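Local structure of TsrD (Streptomyces laurentii, 5X7L) at residues E35-N40 / L116-W121; H27-L32 / R45-M50; R81-G86 / R101-L106; E14-A19 / L64-D69. The protein is a SnoaL-like protein of the NTF2 superfamily, an alpha-plus-beta fold in which helices pack against a curved antiparallel sheet. All coordinates share one frame; numbering follows the deposited sequence.

How the interactions relate
The four contacts join parts of one SnoaL-like domain. Along the chain, the segments of interaction 1 alternate with those of interactions 2 and 4, while interaction 2 is nested within interaction 4 and interaction 3 within interaction 1. Interactions 1, 3 and 4 all reach the same four-stranded antiparallel sheet. Interactions 3 and 4 have centres about 11 Å apart. Interactions 1 and 2 touch, with centres about 9 Å apart. Interaction 2 also touches interaction 4 through helix 6-22. Interaction 3 builds the sheet itself, interaction 4 sets helix 6-22 on it, interaction 1 joins the 35-40 segment to its edge strand, and interaction 2 packs the 27-32 turn on helix 47-60.

Interaction 1: E35-N40 / L116-W121; sequences EYRHPN and LFAQHW
Tyr36 and His120 meet in a short hydrogen bond, with OH of Tyr36 2.7 Å from ND1 of His120. The two rings approach rim to rim, their planes 30° apart. Tyr36 has CG anti to the backbone N (chi1 -161°), which lays one ring face over the backbone of Ala118 and Gln119. Its edge faces a carbonyl: CD1 of Tyr36 is 3.2 Å from O of Phe117.

His120 is packed from two more directions. CD of Pro39 sits over one ring face in a CH-pi contact, 3.4 Å from CE1 of His120. The edge of His120 points at the face of the His38 ring, a T-shaped pair with CE1 of His120 3.7 Å from CD2 of His38. The His38 ring is itself held in rotation, because N of Asn40 donates to ND1 of His38 (3.0 Å) in the ring plane.

Beside this cluster, N of Arg37 donates to O of Ala118 (2.8 Å). NH2 of Arg37 bonds OE1 of Gln119 at 2.9 Å, with the oxygen in the guanidinium plane and the amide turned 87° against it. That NH2 also forms a salt bridge with Glu113.

Met50 of helix 47-60 touches both Tyr36 and His38. An isopropyl alcohol molecule lies about 3 Å from the His120 side chain. This aromatic cluster between sheet and helix is consistent with the wall of the pocket found in NTF2-like folds.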
# COMPACT_ATOMS: atom_id res chain seq x y z
N GLU B 35 -1.44 20.72 12.12
CA GLU B 35 -1.82 19.77 13.17
C GLU B 35 -1.86 18.34 12.64
O GLU B 35 -2.68 17.52 13.07
CB GLU B 35 -3.18 20.16 13.77
CG GLU B 35 -3.19 21.56 14.37
CD GLU B 35 -4.53 21.93 14.96
OE1 GLU B 35 -5.50 22.09 14.20
OE2 GLU B 35 -4.61 22.07 16.20
N TYR B 36 -0.94 18.04 11.72
CA TYR B 36 -0.81 16.72 11.11
C TYR B 36 -0.81 15.61 12.16
O TYR B 36 -0.18 15.74 13.21
CB TYR B 36 0.47 16.63 10.29
CG TYR B 36 0.44 15.50 9.30
CD1 TYR B 36 -0.16 15.67 8.06
CD2 TYR B 36 0.97 14.25 9.61
CE1 TYR B 36 -0.22 14.64 7.15
CE2 TYR B 36 0.92 13.21 8.69
CZ TYR B 36 0.32 13.42 7.46
OH TYR B 36 0.25 12.40 6.54
N ARG B 37 -1.50 14.51 11.86
CA ARG B 37 -1.63 13.40 12.79
C ARG B 37 -0.95 12.15 12.23
O ARG B 37 -1.58 11.35 11.56
CB ARG B 37 -3.10 13.12 13.09
CG ARG B 37 -3.88 14.32 13.60
CD ARG B 37 -5.34 13.98 13.89
NE ARG B 37 -6.08 13.57 12.70
CZ ARG B 37 -6.74 14.39 11.88
NH1 ARG B 37 -6.76 15.70 12.09
NH2 ARG B 37 -7.38 13.89 10.83
N HIS B 38 0.34 12.00 12.50
CA HIS B 38 1.06 10.81 12.06
C HIS B 38 0.51 9.59 12.81
O HIS B 38 0.30 9.65 14.02
CB HIS B 38 2.56 10.96 12.31
CG HIS B 38 3.40 9.98 11.55
ND1 HIS B 38 3.41 8.63 11.83
CD2 HIS B 38 4.26 10.16 10.53
CE1 HIS B 38 4.23 8.02 11.01
NE2 HIS B 38 4.76 8.92 10.20
N PRO B 39 0.26 8.47 12.10
CA PRO B 39 -0.32 7.29 12.75
C PRO B 39 0.59 6.60 13.78
O PRO B 39 0.09 5.83 14.60
CB PRO B 39 -0.59 6.34 11.58
CG PRO B 39 0.32 6.79 10.49
CD PRO B 39 0.39 8.28 10.64
N ASN B 40 1.89 6.86 13.73
CA ASN B 40 2.84 6.32 14.70
C ASN B 40 2.95 7.29 15.88
O ASN B 40 3.44 8.40 15.71
CB ASN B 40 4.20 6.12 14.04
CG ASN B 40 5.22 5.46 14.96
OD1 ASN B 40 4.99 5.32 16.16
ND2 ASN B 40 6.35 5.05 14.40
N LEU B 116 -5.52 20.67 3.16
CA LEU B 116 -4.17 20.12 3.35
C LEU B 116 -4.27 18.66 3.79
O LEU B 116 -5.28 18.24 4.34
CB LEU B 116 -3.40 20.93 4.39
CG LEU B 116 -3.14 22.40 4.03
CD1 LEU B 116 -2.71 23.18 5.26
CD2 LEU B 116 -2.10 22.52 2.93
N PHE B 117 -3.21 17.89 3.57
CA PHE B 117 -3.16 16.53 4.10
C PHE B 117 -3.01 16.59 5.62
O PHE B 117 -2.09 17.24 6.12
CB PHE B 117 -2.01 15.72 3.51
CG PHE B 117 -2.02 15.61 2.01
CD1 PHE B 117 -3.22 15.51 1.30
CD2 PHE B 117 -0.83 15.56 1.30
CE1 PHE B 117 -3.21 15.38 -0.09
CE2 PHE B 117 -0.81 15.43 -0.08
CZ PHE B 117 -2.01 15.35 -0.77
N ALA B 118 -3.89 15.91 6.35
CA ALA B 118 -3.91 15.99 7.81
C ALA B 118 -3.58 14.67 8.49
O ALA B 118 -3.31 14.64 9.69
CB ALA B 118 -5.28 16.48 8.28
N GLN B 119 -3.59 13.58 7.73
CA GLN B 119 -3.39 12.26 8.28
C GLN B 119 -3.14 11.31 7.11
O GLN B 119 -3.55 11.60 5.99
CB GLN B 119 -4.64 11.89 9.09
CG GLN B 119 -4.93 10.43 9.27
CD GLN B 119 -6.11 10.18 10.19
OE1 GLN B 119 -6.94 11.06 10.45
NE2 GLN B 119 -6.17 8.98 10.70
N HIS B 120 -2.46 10.19 7.36
CA HIS B 120 -2.26 9.19 6.31
C HIS B 120 -2.36 7.77 6.84
O HIS B 120 -2.21 7.52 8.04
CB HIS B 120 -0.92 9.37 5.59
CG HIS B 120 0.27 8.99 6.42
ND1 HIS B 120 1.00 9.92 7.13
CD2 HIS B 120 0.86 7.79 6.64
CE1 HIS B 120 1.99 9.30 7.76
NE2 HIS B 120 1.92 8.01 7.49
N TRP B 121 -2.60 6.85 5.91
CA TRP B 121 -2.49 5.41 6.10
C TRP B 121 -1.64 4.94 4.94
O TRP B 121 -1.85 5.36 3.81
CB TRP B 121 -3.85 4.72 6.03
CG TRP B 121 -4.88 5.25 6.98
CD1 TRP B 121 -5.22 4.72 8.19
CD2 TRP B 121 -5.72 6.39 6.79
NE1 TRP B 121 -6.21 5.47 8.77
CE2 TRP B 121 -6.55 6.50 7.93
CE3 TRP B 121 -5.87 7.34 5.76
CZ2 TRP B 121 -7.50 7.51 8.08
CZ3 TRP B 121 -6.81 8.34 5.91
CH2 TRP B 121 -7.62 8.41 7.06

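Interaction 2: H27-L32 / R45-M50; sequences HLDHCL and RGIEGM
The carbonyl O of Leu28 is gripped by two backbone donors and also meets Ile47 across the contact. N of Leu32 binds it at 2.8 Å and N of Cys31 at 3.1 Å. These bonds close the turn, and CD1 of Ile47 rests 3.7 Å from the same O of Leu28.

Ile47 reaches the turn with one methyl. CG1 stands anti to the backbone N (chi1 -167°) and the chain stays extended, which carries CD1 in among Leu28, Asp29 and Leu32. CB of Leu32 is 4.0 Å from CD1 of Ile47. OD1 of Asp29 also approaches that methyl, but its polar partner is Arg51, with which it makes a salt bridge.

One helical turn further on, Met50, a selenomethionine, receives both leucines. CD1 of Leu32 comes to 3.5 Å from CB of Met50, the two side chains crossing at about a right angle. CD1 of Leu28 lies 4.0 Å from CB of Met50.

No hydrogen bond spans the two segments. Leu28 O bonds the turn's own N-H groups, while Cys31 pairs with Phe117 of the sheet; what faces helix 47-60 is mostly methyl groups. The contact is therefore held by dispersion and by burial of apolar surface, and the Asp29-Arg51 salt bridge adds charge at its margin.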
# COMPACT_ATOMS: atom_id res chain seq x y z
N HIS B 27 8.60 22.83 1.88
CA HIS B 27 7.56 22.38 0.96
C HIS B 27 6.36 21.76 1.69
O HIS B 27 5.23 21.82 1.19
CB HIS B 27 8.12 21.37 -0.03
CG HIS B 27 8.86 22.00 -1.16
ND1 HIS B 27 8.23 22.74 -2.13
CD2 HIS B 27 10.18 22.01 -1.47
CE1 HIS B 27 9.13 23.18 -3.00
NE2 HIS B 27 10.32 22.75 -2.62
N LEU B 28 6.60 21.17 2.86
CA LEU B 28 5.51 20.57 3.64
C LEU B 28 4.50 21.60 4.12
O LEU B 28 3.34 21.26 4.36
CB LEU B 28 6.06 19.79 4.84
CG LEU B 28 6.97 18.61 4.50
CD1 LEU B 28 7.39 17.92 5.78
CD2 LEU B 28 6.29 17.63 3.55
N ASP B 29 4.92 22.85 4.26
CA ASP B 29 3.99 23.88 4.71
C ASP B 29 2.89 24.12 3.68
O ASP B 29 1.84 24.66 4.01
CB ASP B 29 4.74 25.17 5.02
CG ASP B 29 5.68 25.00 6.19
OD1 ASP B 29 5.21 24.53 7.25
OD2 ASP B 29 6.88 25.31 6.05
N HIS B 30 3.15 23.72 2.44
CA HIS B 30 2.20 23.92 1.36
C HIS B 30 1.36 22.69 1.04
O HIS B 30 0.53 22.73 0.15
CB HIS B 30 2.94 24.40 0.12
CG HIS B 30 3.73 25.65 0.36
ND1 HIS B 30 3.19 26.91 0.22
CD2 HIS B 30 5.00 25.83 0.80
CE1 HIS B 30 4.10 27.81 0.53
NE2 HIS B 30 5.20 27.19 0.89
N CYS B 31 1.57 21.60 1.78
CA CYS B 31 0.75 20.41 1.57
C CYS B 31 0.27 19.69 2.84
O CYS B 31 -0.68 18.93 2.76
CB CYS B 31 1.46 19.40 0.66
SG CYS B 31 3.03 18.78 1.28
N LEU B 32 0.93 19.92 3.98
CA LEU B 32 0.53 19.27 5.23
C LEU B 32 -0.10 20.23 6.22
O LEU B 32 0.34 21.37 6.36
CB LEU B 32 1.72 18.59 5.90
CG LEU B 32 2.54 17.58 5.09
CD1 LEU B 32 3.50 16.85 6.01
CD2 LEU B 32 1.67 16.58 4.34
N ARG B 45 3.66 15.02 17.43
CA ARG B 45 2.38 15.52 16.93
C ARG B 45 2.56 16.76 16.07
O ARG B 45 3.46 17.57 16.30
CB ARG B 45 1.42 15.84 18.07
CG ARG B 45 0.97 14.64 18.91
CD ARG B 45 0.30 13.57 18.06
NE ARG B 45 1.27 12.61 17.54
CZ ARG B 45 1.03 11.76 16.54
NH1 ARG B 45 -0.15 11.75 15.93
NH2 ARG B 45 1.99 10.93 16.15
N GLY B 46 1.68 16.90 15.08
CA GLY B 46 1.70 18.05 14.20
C GLY B 46 2.72 17.93 13.08
O GLY B 46 3.37 16.90 12.91
N ILE B 47 2.86 19.00 12.32
CA ILE B 47 3.72 19.00 11.15
C ILE B 47 5.20 18.78 11.50
O ILE B 47 5.96 18.28 10.67
CB ILE B 47 3.51 20.30 10.32
CG1 ILE B 47 4.16 20.19 8.93
CG2 ILE B 47 3.99 21.53 11.07
CD1 ILE B 47 3.76 21.31 7.99
N GLU B 48 5.61 19.11 12.73
CA GLU B 48 7.00 18.87 13.14
C GLU B 48 7.41 17.40 13.00
O GLU B 48 8.56 17.11 12.70
CB GLU B 48 7.24 19.35 14.58
CG GLU B 48 7.50 20.84 14.68
CD GLU B 48 8.92 21.23 14.28
OE1 GLU B 48 9.86 20.75 14.94
OE2 GLU B 48 9.10 22.01 13.32
N GLY B 49 6.47 16.48 13.21
CA GLY B 49 6.77 15.06 13.04
C GLY B 49 7.19 14.72 11.62
O GLY B 49 8.09 13.91 11.41
N MSE B 50 6.55 15.35 10.65
CA MSE B 50 6.88 15.12 9.25
C MSE B 50 8.11 15.89 8.82
O MSE B 50 8.88 15.40 7.99
CB MSE B 50 5.69 15.44 8.35
CG MSE B 50 4.58 14.39 8.48
SE MSE B 50 5.10 12.64 7.75
CE MSE B 50 4.95 13.05 5.84

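Interaction 3: R81-G86 / R101-L106; sequences RMTFSG and RFSVGL
Strands 81-86 and 101-106 pair antiparallel, with the hydrogen-bonded pairs Met82-Leu106, Phe84-Val104 and Gly86-Phe102 each closed by two bonds. Those of the central pair are short: N of Phe84 to O of Val104 is 2.8 Å, and N of Val104 to O of Phe84 is 2.9 Å.

Phe102 has CG between its backbone N and carbonyl carbon (chi1 65°), which swings the ring over the neighbouring strand. One face lies over N of Gly86, and CZ of Phe102 is 3.8 Å from that N. An aromatic ring covering a cross-strand glycine in this way is known as aromatic rescue of glycine. CE2 of Phe102 also comes over one face of Phe84, 3.7 Å from CE2 of Phe84, with the rings inclined at 59°. On the same face of the sheet, CE of Met82 touches CD1 of Leu106 at 3.7 Å.

Thr83, Ser85 and Ser103 line the other face, where OG1 of Thr83 hydrogen-bonds Asp69 of strand 61-74. The guanidinium of Arg101 lies flat over O of Gly86. A water joins its NH2 (2.8 Å) to OG of Ser85 (2.9 Å), while NH1 forms a salt bridge with Asp63.

The pairing thus has an apolar, aromatic face turned to the helices and a polar face of hydroxyls.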
# COMPACT_ATOMS: atom_id res chain seq x y z
N ARG B 81 0.48 6.44 -5.27
CA ARG B 81 1.39 5.31 -5.42
C ARG B 81 2.73 5.87 -5.88
O ARG B 81 2.79 6.60 -6.87
CB ARG B 81 0.85 4.29 -6.42
CG ARG B 81 1.78 3.10 -6.59
CD ARG B 81 1.12 1.93 -7.30
NE ARG B 81 0.77 2.22 -8.69
CZ ARG B 81 1.60 2.11 -9.72
NH1 ARG B 81 2.86 1.75 -9.54
NH2 ARG B 81 1.16 2.38 -10.95
N MSE B 82 3.80 5.53 -5.16
CA MSE B 82 5.10 6.15 -5.38
C MSE B 82 6.21 5.12 -5.38
O MSE B 82 6.04 3.99 -4.93
CB MSE B 82 5.37 7.20 -4.30
CG MSE B 82 4.41 8.39 -4.40
SE MSE B 82 4.55 9.63 -2.91
CE MSE B 82 3.55 8.59 -1.61
N THR B 83 7.36 5.54 -5.92
CA THR B 83 8.59 4.77 -5.90
C THR B 83 9.64 5.58 -5.16
O THR B 83 9.84 6.76 -5.44
CB THR B 83 9.07 4.43 -7.32
OG1 THR B 83 8.09 3.61 -7.96
CG2 THR B 83 10.39 3.68 -7.28
N PHE B 84 10.32 4.93 -4.21
CA PHE B 84 11.28 5.56 -3.32
C PHE B 84 12.62 4.86 -3.49
O PHE B 84 12.72 3.65 -3.29
CB PHE B 84 10.76 5.43 -1.88
CG PHE B 84 11.67 5.99 -0.83
CD1 PHE B 84 12.14 7.29 -0.90
CD2 PHE B 84 12.00 5.22 0.28
CE1 PHE B 84 12.96 7.80 0.10
CE2 PHE B 84 12.82 5.73 1.28
CZ PHE B 84 13.29 7.02 1.19
N SER B 85 13.65 5.61 -3.88
CA SER B 85 14.95 5.02 -4.16
C SER B 85 16.08 5.91 -3.68
O SER B 85 15.88 7.09 -3.39
CB SER B 85 15.11 4.74 -5.66
OG SER B 85 15.11 5.94 -6.41
N GLY B 86 17.28 5.33 -3.63
CA GLY B 86 18.46 6.06 -3.19
C GLY B 86 19.55 5.10 -2.78
O GLY B 86 19.49 3.91 -3.09
N ARG B 101 22.27 0.55 -2.85
CA ARG B 101 21.11 1.10 -3.54
C ARG B 101 19.85 0.36 -3.12
O ARG B 101 19.87 -0.83 -2.82
CB ARG B 101 21.26 0.97 -5.06
CG ARG B 101 22.41 1.74 -5.69
CD ARG B 101 22.13 3.24 -5.72
NE ARG B 101 20.85 3.57 -6.33
CZ ARG B 101 20.34 4.80 -6.38
NH1 ARG B 101 21.02 5.83 -5.88
NH2 ARG B 101 19.15 5.00 -6.93
N PHE B 102 18.73 1.08 -3.14
CA PHE B 102 17.43 0.47 -2.95
C PHE B 102 16.41 1.17 -3.83
O PHE B 102 16.60 2.32 -4.23
CB PHE B 102 16.99 0.54 -1.48
CG PHE B 102 16.77 1.94 -0.98
CD1 PHE B 102 17.81 2.66 -0.41
CD2 PHE B 102 15.52 2.54 -1.09
CE1 PHE B 102 17.61 3.95 0.04
CE2 PHE B 102 15.31 3.84 -0.64
CZ PHE B 102 16.36 4.54 -0.07
N SER B 103 15.32 0.47 -4.13
CA SER B 103 14.17 1.06 -4.80
C SER B 103 12.96 0.25 -4.37
O SER B 103 12.91 -0.96 -4.63
CB SER B 103 14.33 1.05 -6.31
OG SER B 103 13.20 1.65 -6.93
N VAL B 104 12.01 0.89 -3.71
CA VAL B 104 10.82 0.21 -3.22
C VAL B 104 9.56 1.01 -3.51
O VAL B 104 9.59 2.24 -3.62
CB VAL B 104 10.88 -0.08 -1.70
CG1 VAL B 104 11.98 -1.09 -1.40
CG2 VAL B 104 11.08 1.20 -0.90
N GLY B 105 8.45 0.30 -3.60
CA GLY B 105 7.16 0.93 -3.80
C GLY B 105 6.46 1.22 -2.49
O GLY B 105 6.70 0.57 -1.46
N LEU B 106 5.58 2.21 -2.53
CA LEU B 106 4.72 2.52 -1.39
C LEU B 106 3.42 3.09 -1.92
O LEU B 106 3.35 3.58 -3.06
CB LEU B 106 5.41 3.51 -0.44
CG LEU B 106 5.76 4.89 -1.02
CD1 LEU B 106 5.63 5.99 0.03
CD2 LEU B 106 7.13 4.92 -1.68
O HOH W 1 17.59 7.34 -6.55

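Interaction 4: E14-A19 / L64-D69; sequences EHFLAA and LSLTLD
This is an apolar helix-on-sheet contact, in which Leu17 of helix 6-22 packs against Leu66 and Leu68 of strand 61-74. The strand is the outermost of its side of the sheet within this chain. The two segments run nearly antiparallel, at 161°, with axes 8.3 Å apart.

Leu17 divides its two methyls between the strand residues. CD2 of Leu17 sits 3.8 Å from CG of Leu66 and 3.7 Å from the backbone O of Leu66. CD1 turns to the next inward-facing residue, 3.9 Å from CB of Leu68. The Leu17 side chain crosses both leucines at about a right angle.

Leu66 also reaches the preceding helix residue. It has CG anti to the backbone N (chi1 -175°), and CD2 of Leu66 comes to 4.1 Å from CE2 of Phe16. The Phe16 ring continues the core inward, where it meets Phe110 edge to face.

Thr67 points away from the helix, as expected for alternation along a strand. Further along the helix, Asn21 OD1 hydrogen-bonds N of Leu66.

No hydrogen bond links the two segments, so the contact rests on van der Waals packing, chiefly of the Leu17 methyls against Leu66 and Leu68. The bond from Asn21 supplies a directional tie between this helix and the strand.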
# COMPACT_ATOMS: atom_id res chain seq x y z
N GLU B 14 2.80 17.80 -5.66
CA GLU B 14 4.06 18.36 -6.16
C GLU B 14 4.91 18.89 -5.01
O GLU B 14 6.12 18.67 -4.97
CB GLU B 14 3.80 19.47 -7.19
CG GLU B 14 3.26 18.97 -8.51
N HIS B 15 4.27 19.56 -4.06
CA HIS B 15 4.98 20.03 -2.87
C HIS B 15 5.48 18.88 -2.01
O HIS B 15 6.60 18.92 -1.50
CB HIS B 15 4.10 20.96 -2.04
CG HIS B 15 3.98 22.34 -2.61
ND1 HIS B 15 5.04 23.22 -2.64
CD2 HIS B 15 2.93 22.99 -3.16
CE1 HIS B 15 4.65 24.36 -3.18
NE2 HIS B 15 3.37 24.24 -3.51
N PHE B 16 4.65 17.85 -1.85
CA PHE B 16 5.03 16.69 -1.05
C PHE B 16 6.29 16.04 -1.62
O PHE B 16 7.26 15.79 -0.91
CB PHE B 16 3.89 15.68 -0.98
CG PHE B 16 4.16 14.49 -0.11
CD1 PHE B 16 3.97 14.57 1.26
CD2 PHE B 16 4.61 13.30 -0.66
CE1 PHE B 16 4.22 13.47 2.07
CE2 PHE B 16 4.86 12.20 0.15
CZ PHE B 16 4.67 12.29 1.51
N LEU B 17 6.29 15.80 -2.93
CA LEU B 17 7.43 15.19 -3.60
C LEU B 17 8.68 16.06 -3.48
O LEU B 17 9.77 15.56 -3.22
CB LEU B 17 7.12 14.92 -5.07
CG LEU B 17 5.98 13.94 -5.36
CD1 LEU B 17 5.61 14.01 -6.83
CD2 LEU B 17 6.33 12.52 -4.95
N ALA B 18 8.51 17.37 -3.66
CA ALA B 18 9.63 18.30 -3.62
C ALA B 18 10.29 18.34 -2.23
O ALA B 18 11.51 18.51 -2.13
CB ALA B 18 9.19 19.69 -4.03
N ALA B 19 9.50 18.19 -1.17
CA ALA B 19 10.06 18.18 0.18
C ALA B 19 11.13 17.11 0.32
O ALA B 19 12.22 17.36 0.85
CB ALA B 19 8.96 17.96 1.21
N LEU B 64 18.48 10.56 -3.06
CA LEU B 64 17.09 10.24 -2.78
C LEU B 64 16.22 10.63 -3.96
O LEU B 64 16.34 11.73 -4.51
CB LEU B 64 16.62 10.96 -1.51
CG LEU B 64 15.23 10.57 -0.98
CD1 LEU B 64 15.19 10.77 0.53
CD2 LEU B 64 14.12 11.36 -1.65
N SER B 65 15.34 9.71 -4.36
CA SER B 65 14.33 10.01 -5.37
C SER B 65 12.98 9.48 -4.94
O SER B 65 12.84 8.31 -4.57
CB SER B 65 14.73 9.42 -6.73
OG SER B 65 13.73 9.68 -7.70
N LEU B 66 11.98 10.35 -5.00
CA LEU B 66 10.60 9.98 -4.73
C LEU B 66 9.77 10.42 -5.92
O LEU B 66 9.71 11.61 -6.24
CB LEU B 66 10.09 10.65 -3.45
CG LEU B 66 8.69 10.24 -2.98
CD1 LEU B 66 8.66 8.77 -2.59
CD2 LEU B 66 8.24 11.12 -1.82
N THR B 67 9.16 9.46 -6.60
CA THR B 67 8.40 9.75 -7.80
C THR B 67 6.98 9.22 -7.70
O THR B 67 6.71 8.24 -7.00
CB THR B 67 9.09 9.19 -9.06
OG1 THR B 67 9.31 7.79 -8.89
CG2 THR B 67 10.43 9.89 -9.29
N LEU B 68 6.08 9.90 -8.40
CA LEU B 68 4.66 9.59 -8.37
C LEU B 68 4.27 8.69 -9.54
O LEU B 68 4.37 9.09 -10.70
CB LEU B 68 3.85 10.89 -8.40
CG LEU B 68 2.34 10.76 -8.24
CD1 LEU B 68 1.97 10.16 -6.90
CD2 LEU B 68 1.72 12.14 -8.39
N ASP B 69 3.85 7.47 -9.22
CA ASP B 69 3.44 6.50 -10.23
C ASP B 69 1.97 6.62 -10.59
O ASP B 69 1.59 6.39 -11.74
CB ASP B 69 3.73 5.08 -9.74
CG ASP B 69 5.20 4.83 -9.51
OD1 ASP B 69 5.99 5.04 -10.45
OD2 ASP B 69 5.56 4.43 -8.39